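Long-range contact in sensor protein (Shewanella sp. W3-18-1, PDB 3MYF), which probably relays phosphoryl groups through its histidine phosphotransfer (HPt) domain, as part of a hybrid sensor histidine kinase: residues L26-I40 against L99-L113. Sequence-based numbering, arbitrary orientation. Where two conformers were deposited one is given.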
ATOM      1  N   LEU A  26      -0.593  -6.765  -4.734  1.00 45.22           N
ATOM      2  CA  LEU A  26       0.420  -7.562  -4.057  1.00 43.81           C
ATOM      3  C   LEU A  26       1.690  -6.729  -3.870  1.00 40.90           C
ATOM      4  O   LEU A  26       2.344  -6.823  -2.823  1.00 41.33           O
ATOM      5  CB  LEU A  26       0.692  -8.867  -4.814  1.00 45.50           C
ATOM      6  CG  LEU A  26      -0.387  -9.959  -4.688  1.00 48.98           C
ATOM      7  CD1 LEU A  26      -0.028 -11.176  -5.523  1.00 52.31           C
ATOM      8  CD2 LEU A  26      -0.658 -10.362  -3.229  1.00 52.50           C
ATOM      9  N   LYS A  27       1.991  -5.886  -4.859  1.00 39.29           N
ATOM     10  CA  LYS A  27       3.119  -4.940  -4.750  1.00 38.92           C
ATOM     11  C   LYS A  27       2.914  -3.981  -3.564  1.00 38.97           C
ATOM     12  O   LYS A  27       3.837  -3.771  -2.772  1.00 40.33           O
ATOM     13  CB  LYS A  27       3.335  -4.156  -6.046  1.00 39.65           C
ATOM     14  CG  LYS A  27       4.096  -4.902  -7.148  1.00 43.36           C
ATOM     15  CD  LYS A  27       4.106  -4.129  -8.452  1.00 46.93           C
ATOM     16  CE  LYS A  27       4.899  -4.874  -9.544  1.00 53.78           C
ATOM     17  NZ  LYS A  27       4.825  -4.213 -10.876  1.00 63.02           N
HETATM   18  N   MSE A  28       1.700  -3.434  -3.448  1.00 40.37           N
HETATM   19  CA  MSE A  28       1.384  -2.453  -2.411  0.50 44.56           C
HETATM   20  C   MSE A  28       1.430  -3.094  -1.031  1.00 47.84           C
HETATM   21  O   MSE A  28       1.906  -2.485  -0.078  1.00 51.05           O
HETATM   22  CB  MSE A  28       0.017  -1.802  -2.654  0.50 48.60           C
HETATM   23  CG  MSE A  28      -0.105  -1.024  -3.974  0.50 48.16           C
HETATM   24 SE   MSE A  28      -1.713   0.076  -4.042  0.50 59.23          SE
HETATM   25  CE  MSE A  28      -2.007   0.194  -5.945  0.50 58.06           C
ATOM     26  N   LEU A  29       0.931  -4.326  -0.931  1.00 26.14           N
ATOM     27  CA  LEU A  29       0.988  -5.053   0.335  1.00 26.92           C
ATOM     28  C   LEU A  29       2.442  -5.283   0.761  1.00 27.18           C
ATOM     29  O   LEU A  29       2.808  -4.957   1.887  1.00 27.57           O
ATOM     30  CB  LEU A  29       0.234  -6.382   0.228  1.00 26.58           C
ATOM     31  CG  LEU A  29       0.236  -7.309   1.443  1.00 28.50           C
ATOM     32  CD1 LEU A  29      -0.542  -6.612   2.563  1.00 28.97           C
ATOM     33  CD2 LEU A  29      -0.397  -8.625   1.123  1.00 27.54           C
ATOM     34  N   LEU A  30       3.261  -5.806  -0.148  1.00 29.21           N
ATOM     35  CA  LEU A  30       4.660  -6.103   0.128  1.00 29.95           C
ATOM     36  C   LEU A  30       5.447  -4.863   0.570  1.00 31.15           C
ATOM     37  O   LEU A  30       6.220  -4.928   1.524  1.00 31.53           O
ATOM     38  CB  LEU A  30       5.337  -6.785  -1.075  1.00 32.36           C
ATOM     39  CG  LEU A  30       6.839  -7.095  -0.947  1.00 33.41           C
ATOM     40  CD1 LEU A  30       7.087  -8.119   0.140  1.00 32.78           C
ATOM     41  CD2 LEU A  30       7.471  -7.563  -2.302  1.00 35.06           C
ATOM     42  N   ASP A  31       5.264  -3.737  -0.123  1.00 32.43           N
ATOM     43  CA  ASP A  31       5.952  -2.513   0.255  1.00 34.18           C
ATOM     44  C   ASP A  31       5.610  -2.124   1.701  1.00 33.06           C
ATOM     45  O   ASP A  31       6.474  -1.652   2.435  1.00 33.22           O
ATOM     46  CB  ASP A  31       5.604  -1.358  -0.697  1.00 35.97           C
ATOM     47  CG  ASP A  31       6.485  -0.123  -0.476  1.00 40.84           C
ATOM     48  OD1 ASP A  31       7.729  -0.270  -0.414  1.00 43.09           O
ATOM     49  OD2 ASP A  31       5.942   1.008  -0.399  1.00 43.64           O
ATOM     50  N   SER A  32       4.362  -2.352   2.094  1.00 31.91           N
ATOM     51  CA  SER A  32       3.845  -1.911   3.400  1.00 32.03           C
ATOM     52  C   SER A  32       4.146  -2.896   4.541  1.00 30.54           C
ATOM     53  O   SER A  32       4.074  -2.533   5.704  1.00 30.71           O
ATOM     54  CB  SER A  32       2.335  -1.701   3.313  1.00 32.43           C
ATOM     55  OG  SER A  32       1.664  -2.958   3.295  1.00 33.72           O
ATOM     56  N   LEU A  33       4.494  -4.135   4.209  1.00 29.42           N
ATOM     57  CA  LEU A  33       4.621  -5.170   5.247  1.00 29.04           C
ATOM     58  C   LEU A  33       5.779  -4.978   6.255  1.00 29.30           C
ATOM     59  O   LEU A  33       5.584  -5.236   7.440  1.00 29.33           O
ATOM     60  CB  LEU A  33       4.632  -6.577   4.637  1.00 28.41           C
ATOM     61  CG  LEU A  33       3.265  -7.194   4.342  1.00 28.79           C
ATOM     62  CD1 LEU A  33       3.440  -8.536   3.628  1.00 28.77           C
ATOM     63  CD2 LEU A  33       2.490  -7.382   5.642  1.00 27.28           C
ATOM     64  N   PRO A  34       6.977  -4.531   5.808  1.00 30.83           N
ATOM     65  CA  PRO A  34       8.004  -4.413   6.849  1.00 31.85           C
ATOM     66  C   PRO A  34       7.631  -3.416   7.968  1.00 31.95           C
ATOM     67  O   PRO A  34       7.856  -3.731   9.150  1.00 30.94           O
ATOM     68  CB  PRO A  34       9.252  -3.997   6.064  1.00 34.66           C
ATOM     69  CG  PRO A  34       9.016  -4.625   4.705  1.00 34.31           C
ATOM     70  CD  PRO A  34       7.567  -4.354   4.464  1.00 32.34           C
ATOM     71  N   GLU A  35       7.027  -2.278   7.593  1.00 32.52           N
ATOM     72  CA  GLU A  35       6.545  -1.286   8.567  0.50 33.61           C
ATOM     73  C   GLU A  35       5.402  -1.818   9.438  1.00 32.52           C
ATOM     74  O   GLU A  35       5.342  -1.529  10.640  1.00 33.15           O
ATOM     75  CB  GLU A  35       6.129   0.013   7.855  0.50 35.93           C
ATOM     76  CG  GLU A  35       5.405   1.039   8.723  0.50 38.28           C
ATOM     77  CD  GLU A  35       6.330   1.810   9.646  0.50 40.17           C
ATOM     78  OE1 GLU A  35       7.488   1.377   9.840  0.50 39.01           O
ATOM     79  OE2 GLU A  35       5.893   2.855  10.181  0.50 43.13           O
ATOM     80  N   THR A  36       4.488  -2.578   8.840  1.00 30.85           N
ATOM     81  CA  THR A  36       3.397  -3.204   9.581  1.00 30.12           C
ATOM     82  C   THR A  36       3.921  -4.173  10.637  1.00 29.99           C
ATOM     83  O   THR A  36       3.465  -4.141  11.802  1.00 30.05           O
ATOM     84  CB  THR A  36       2.424  -3.920   8.631  1.00 29.93           C
ATOM     85  OG1 THR A  36       1.754  -2.942   7.825  1.00 30.17           O
ATOM     86  CG2 THR A  36       1.374  -4.724   9.423  1.00 30.12           C
ATOM     87  N   VAL A  37       4.867  -5.024  10.236  1.00 29.13           N
ATOM     88  CA  VAL A  37       5.489  -5.988  11.159  1.00 28.93           C
ATOM     89  C   VAL A  37       6.154  -5.262  12.358  1.00 29.57           C
ATOM     90  O   VAL A  37       5.936  -5.653  13.510  1.00 28.90           O
ATOM     91  CB  VAL A  37       6.517  -6.902  10.417  1.00 30.66           C
ATOM     92  CG1 VAL A  37       7.424  -7.657  11.395  1.00 31.75           C
ATOM     93  CG2 VAL A  37       5.803  -7.893   9.474  1.00 30.70           C
ATOM     94  N   GLU A  38       6.956  -4.222  12.084  1.00 30.68           N
ATOM     95  CA  GLU A  38       7.602  -3.418  13.146  1.00 32.22           C
ATOM     96  C   GLU A  38       6.599  -2.761  14.104  1.00 32.12           C
ATOM     97  O   GLU A  38       6.806  -2.761  15.328  1.00 31.97           O
ATOM     98  CB  GLU A  38       8.560  -2.351  12.556  1.00 35.09           C
ATOM     99  N   LYS A  39       5.535  -2.185  13.552  1.00 32.50           N
ATOM    100  CA  LYS A  39       4.485  -1.588  14.367  1.00 33.23           C
ATOM    101  C   LYS A  39       3.770  -2.626  15.245  1.00 31.09           C
ATOM    102  O   LYS A  39       3.455  -2.344  16.402  1.00 31.40           O
ATOM    103  CB  LYS A  39       3.470  -0.821  13.501  1.00 36.02           C
ATOM    104  CG  LYS A  39       4.007   0.475  12.876  1.00 41.22           C
ATOM    105  CD  LYS A  39       2.899   1.511  12.612  1.00 47.89           C
ATOM    106  CE  LYS A  39       1.898   1.060  11.551  1.00 50.10           C
ATOM    107  NZ  LYS A  39       2.008   1.832  10.273  1.00 55.88           N
ATOM    108  N   ILE A  40       3.504  -3.815  14.702  1.00 29.49           N
ATOM    109  CA  ILE A  40       2.879  -4.893  15.493  1.00 28.45           C
ATOM    110  C   ILE A  40       3.827  -5.358  16.604  1.00 29.79           C
ATOM    111  O   ILE A  40       3.420  -5.475  17.771  1.00 30.61           O
ATOM    112  CB  ILE A  40       2.443  -6.079  14.605  1.00 27.91           C
ATOM    113  CG1 ILE A  40       1.321  -5.650  13.644  1.00 27.10           C
ATOM    114  CG2 ILE A  40       2.007  -7.264  15.427  1.00 29.81           C
ATOM    115  CD1 ILE A  40       1.036  -6.667  12.492  1.00 28.21           C
ATOM    116  N   LEU A  99       2.380 -12.629  13.317  1.00 30.09           N
ATOM    117  CA  LEU A  99       3.737 -12.201  12.925  1.00 29.61           C
ATOM    118  C   LEU A  99       4.451 -13.289  12.147  1.00 29.93           C
ATOM    119  O   LEU A  99       5.079 -13.013  11.120  1.00 29.67           O
ATOM    120  CB  LEU A  99       4.565 -11.810  14.153  1.00 31.48           C
ATOM    121  CG  LEU A  99       4.173 -10.473  14.778  1.00 32.23           C
ATOM    122  CD1 LEU A  99       4.838 -10.318  16.155  1.00 35.69           C
ATOM    123  CD2 LEU A  99       4.542  -9.325  13.851  1.00 34.71           C
ATOM    124  N   ASP A 100       4.358 -14.526  12.631  1.00 30.97           N
ATOM    125  CA  ASP A 100       4.974 -15.662  11.944  1.00 32.93           C
ATOM    126  C   ASP A 100       4.400 -15.801  10.524  1.00 32.23           C
ATOM    127  O   ASP A 100       5.142 -16.055   9.559  1.00 33.10           O
ATOM    128  CB  ASP A 100       4.742 -16.958  12.739  1.00 35.84           C
ATOM    129  CG  ASP A 100       5.380 -18.156  12.088  1.00 40.03           C
ATOM    130  OD1 ASP A 100       4.652 -18.966  11.479  1.00 41.98           O
ATOM    131  OD2 ASP A 100       6.612 -18.287  12.166  1.00 43.84           O
ATOM    132  N   GLU A 101       3.086 -15.641  10.411  1.00 30.63           N
ATOM    133  CA  GLU A 101       2.410 -15.679   9.117  1.00 31.00           C
ATOM    134  C   GLU A 101       2.876 -14.577   8.156  1.00 29.68           C
ATOM    135  O   GLU A 101       3.017 -14.831   6.969  1.00 30.28           O
ATOM    136  CB  GLU A 101       0.883 -15.658   9.291  1.00 31.62           C
ATOM    137  CG  GLU A 101       0.055 -15.854   7.997  1.00 32.28           C
ATOM    138  CD  GLU A 101       0.267 -17.203   7.307  1.00 37.01           C
ATOM    139  OE1 GLU A 101       0.751 -18.171   7.932  1.00 39.25           O
ATOM    140  OE2 GLU A 101      -0.082 -17.303   6.122  1.00 38.02           O
ATOM    141  N   LEU A 102       3.123 -13.367   8.663  1.00 28.66           N
ATOM    142  CA  LEU A 102       3.573 -12.263   7.800  1.00 28.84           C
ATOM    143  C   LEU A 102       4.960 -12.479   7.205  1.00 30.50           C
ATOM    144  O   LEU A 102       5.218 -12.082   6.062  1.00 31.09           O
ATOM    145  CB  LEU A 102       3.488 -10.923   8.516  1.00 29.01           C
ATOM    146  CG  LEU A 102       2.039 -10.571   8.833  1.00 28.43           C
ATOM    147  CD1 LEU A 102       1.980  -9.212   9.555  1.00 32.39           C
ATOM    148  CD2 LEU A 102       1.176 -10.576   7.567  1.00 28.54           C
ATOM    149  N   THR A 103       5.835 -13.134   7.964  1.00 31.64           N
ATOM    150  CA  THR A 103       7.113 -13.571   7.426  1.00 33.66           C
ATOM    151  C   THR A 103       6.924 -14.518   6.226  1.00 33.98           C
ATOM    152  O   THR A 103       7.596 -14.363   5.204  1.00 35.72           O
ATOM    153  CB  THR A 103       8.000 -14.212   8.518  1.00 35.74           C
ATOM    154  OG1 THR A 103       8.349 -13.215   9.482  1.00 37.20           O
ATOM    155  CG2 THR A 103       9.295 -14.764   7.915  1.00 39.31           C
ATOM    156  N   LYS A 104       6.014 -15.485   6.346  1.00 33.54           N
ATOM    157  CA  LYS A 104       5.716 -16.403   5.228  1.00 34.80           C
ATOM    158  C   LYS A 104       5.053 -15.690   4.045  1.00 32.87           C
ATOM    159  O   LYS A 104       5.265 -16.058   2.883  1.00 34.49           O
ATOM    160  CB  LYS A 104       4.818 -17.556   5.683  1.00 36.01           C
ATOM    161  CG  LYS A 104       5.430 -18.468   6.742  1.00 40.08           C
ATOM    162  CD  LYS A 104       4.344 -19.307   7.404  1.00 42.71           C
ATOM    163  CE  LYS A 104       4.933 -20.222   8.450  1.00 49.60           C
ATOM    164  NZ  LYS A 104       3.867 -20.838   9.276  1.00 53.52           N
ATOM    165  N   VAL A 105       4.220 -14.704   4.345  1.00 30.18           N
ATOM    166  CA  VAL A 105       3.536 -13.905   3.307  1.00 29.49           C
ATOM    167  C   VAL A 105       4.543 -13.056   2.526  1.00 30.28           C
ATOM    168  O   VAL A 105       4.461 -12.975   1.291  1.00 30.64           O
ATOM    169  CB  VAL A 105       2.388 -13.017   3.905  1.00 28.61           C
ATOM    170  CG1 VAL A 105       1.899 -11.955   2.892  1.00 29.35           C
ATOM    171  CG2 VAL A 105       1.199 -13.893   4.334  1.00 28.09           C
ATOM    172  N   GLU A 106       5.492 -12.443   3.237  1.00 33.79           N
ATOM    173  CA  GLU A 106       6.559 -11.648   2.598  1.00 35.19           C
ATOM    174  C   GLU A 106       7.341 -12.512   1.617  1.00 35.83           C
ATOM    175  O   GLU A 106       7.653 -12.082   0.496  1.00 36.41           O
ATOM    176  CB  GLU A 106       7.511 -11.044   3.634  1.00 38.53           C
ATOM    177  CG  GLU A 106       6.936  -9.850   4.401  1.00 39.20           C
ATOM    178  CD  GLU A 106       7.813  -9.393   5.563  1.00 45.24           C
ATOM    179  OE1 GLU A 106       8.679 -10.180   6.003  1.00 44.28           O
ATOM    180  OE2 GLU A 106       7.621  -8.246   6.054  1.00 48.89           O
ATOM    181  N   SER A 107       7.675 -13.727   2.042  1.00 36.41           N
ATOM    182  CA  SER A 107       8.417 -14.641   1.174  1.00 39.80           C
ATOM    183  C   SER A 107       7.572 -15.071  -0.027  1.00 39.12           C
ATOM    184  O   SER A 107       8.060 -15.108  -1.165  1.00 41.09           O
ATOM    185  CB  SER A 107       8.899 -15.869   1.951  1.00 43.12           C
ATOM    186  OG  SER A 107       9.250 -16.904   1.031  1.00 48.05           O
ATOM    187  N   ALA A 108       6.307 -15.400   0.230  1.00 38.45           N
ATOM    188  CA  ALA A 108       5.419 -15.921  -0.811  1.00 39.88           C
ATOM    189  C   ALA A 108       5.155 -14.879  -1.887  1.00 38.01           C
ATOM    190  O   ALA A 108       5.189 -15.192  -3.082  1.00 39.85           O
ATOM    191  CB  ALA A 108       4.121 -16.398  -0.213  1.00 41.50           C
ATOM    192  N   VAL A 109       4.907 -13.639  -1.461  1.00 35.22           N
ATOM    193  CA  VAL A 109       4.645 -12.550  -2.406  1.00 35.09           C
ATOM    194  C   VAL A 109       5.896 -12.206  -3.220  1.00 35.74           C
ATOM    195  O   VAL A 109       5.819 -12.063  -4.453  1.00 37.14           O
ATOM    196  CB  VAL A 109       4.062 -11.289  -1.714  1.00 34.44           C
ATOM    197  CG1 VAL A 109       3.818 -10.175  -2.729  1.00 36.15           C
ATOM    198  CG2 VAL A 109       2.765 -11.617  -0.984  1.00 35.53           C
ATOM    199  N   LYS A 110       7.048 -12.112  -2.549  1.00 36.28           N
ATOM    200  CA  LYS A 110       8.336 -11.887  -3.232  1.00 39.48           C
ATOM    201  C   LYS A 110       8.641 -12.985  -4.254  1.00 41.01           C
ATOM    202  O   LYS A 110       9.335 -12.759  -5.261  1.00 43.60           O
ATOM    203  CB  LYS A 110       9.478 -11.793  -2.220  1.00 42.42           C
ATOM    204  CG  LYS A 110       9.520 -10.488  -1.450  1.00 44.66           C
ATOM    205  CD  LYS A 110      10.765 -10.406  -0.582  1.00 51.19           C
ATOM    206  CE  LYS A 110      10.545  -9.476   0.606  1.00 53.85           C
ATOM    207  NZ  LYS A 110      11.795  -8.717   0.933  1.00 63.30           N
ATOM    208  N   GLN A 111       8.110 -14.175  -3.996  1.00 40.73           N
ATOM    209  CA  GLN A 111       8.259 -15.294  -4.917  1.00 44.57           C
ATOM    210  C   GLN A 111       7.317 -15.144  -6.112  1.00 43.84           C
ATOM    211  O   GLN A 111       7.730 -15.349  -7.275  1.00 47.39           O
ATOM    212  CB  GLN A 111       8.014 -16.619  -4.177  1.00 47.58           C
ATOM    213  N   VAL A 112       6.066 -14.779  -5.835  1.00 72.51           N
ATOM    214  CA  VAL A 112       5.044 -14.597  -6.873  1.00 69.74           C
ATOM    215  C   VAL A 112       5.323 -13.377  -7.767  1.00 63.57           C
ATOM    216  O   VAL A 112       4.801 -13.285  -8.882  1.00 63.43           O
ATOM    217  CB  VAL A 112       3.609 -14.553  -6.263  1.00 73.09           C
ATOM    218  CG1 VAL A 112       2.583 -14.028  -7.263  1.00 72.59           C
ATOM    219  CG2 VAL A 112       3.203 -15.936  -5.782  1.00 82.93           C
ATOM    220  N   LEU A 113       6.159 -12.458  -7.282  1.00 61.12           N
ATOM    221  CA  LEU A 113       6.552 -11.284  -8.064  1.00 58.85           C
ATOM    222  C   LEU A 113       7.814 -11.537  -8.880  1.00 60.45           C
ATOM    223  O   LEU A 113       7.953 -11.006  -9.984  1.00 60.21           O
ATOM    224  CB  LEU A 113       6.712 -10.043  -7.179  1.00 58.42           C
ATOM    225  CG  LEU A 113       5.452  -9.534  -6.452  1.00 57.17           C
ATOM    226  CD1 LEU A 113       5.794  -8.412  -5.483  1.00 56.69           C
ATOM    227  CD2 LEU A 113       4.369  -9.088  -7.410  1.00 58.76           C
TER
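Leu30 and Leu33 of helix 19-46 pack against Val105, Glu106, Val109, Lys110 and Leu113 of helix 92-116 in a largely apolar contact within the HPt helical bundle. Segments 26-40 and 99-113 run roughly antiparallel, at 143°, with their axes 10.1 Å apart at the closest. Leu30 is a knob in the hole formed by Glu106, Val109, Lys110 and Leu113. Its CG lies opposite the backbone N (chi1 177°), which carries both methyls toward helix 92-116. CD2 touches Leu113 CD1 at 3.7 Å, and the two leucines lie alongside, running in opposed senses. The same CD2 and its sister CD1 lie on the aliphatic part of Lys110, which runs roughly perpendicular to Leu30. Cut back to an alanine, this position would probably leave a gap among the four residues and deprive Leu113 and the Lys110 chain of an apolar partner. Next along, Leu33 splits its branches. CD1 meets Val105 CG1 at 3.8 Å and CD2 meets Leu102 CD2 at 4.0 Å. The extended Glu106 lays its CG against Leu33 CD1, and its OE2 reaches Leu33 CB at 3.7 Å. At the far end Leu99 CD2 sits 3.6 Å from Ile40 CG2, while Val37 CG2 rests on Leu102 CB. Helix 49-63 packs nearby through Leu59, which touches Leu102, and Ala62, which touches Leu29. Helix 69-83 brings Thr71 to Leu102 and Val105, and helix 8-14 places Trp8 against both Leu26 and Val112.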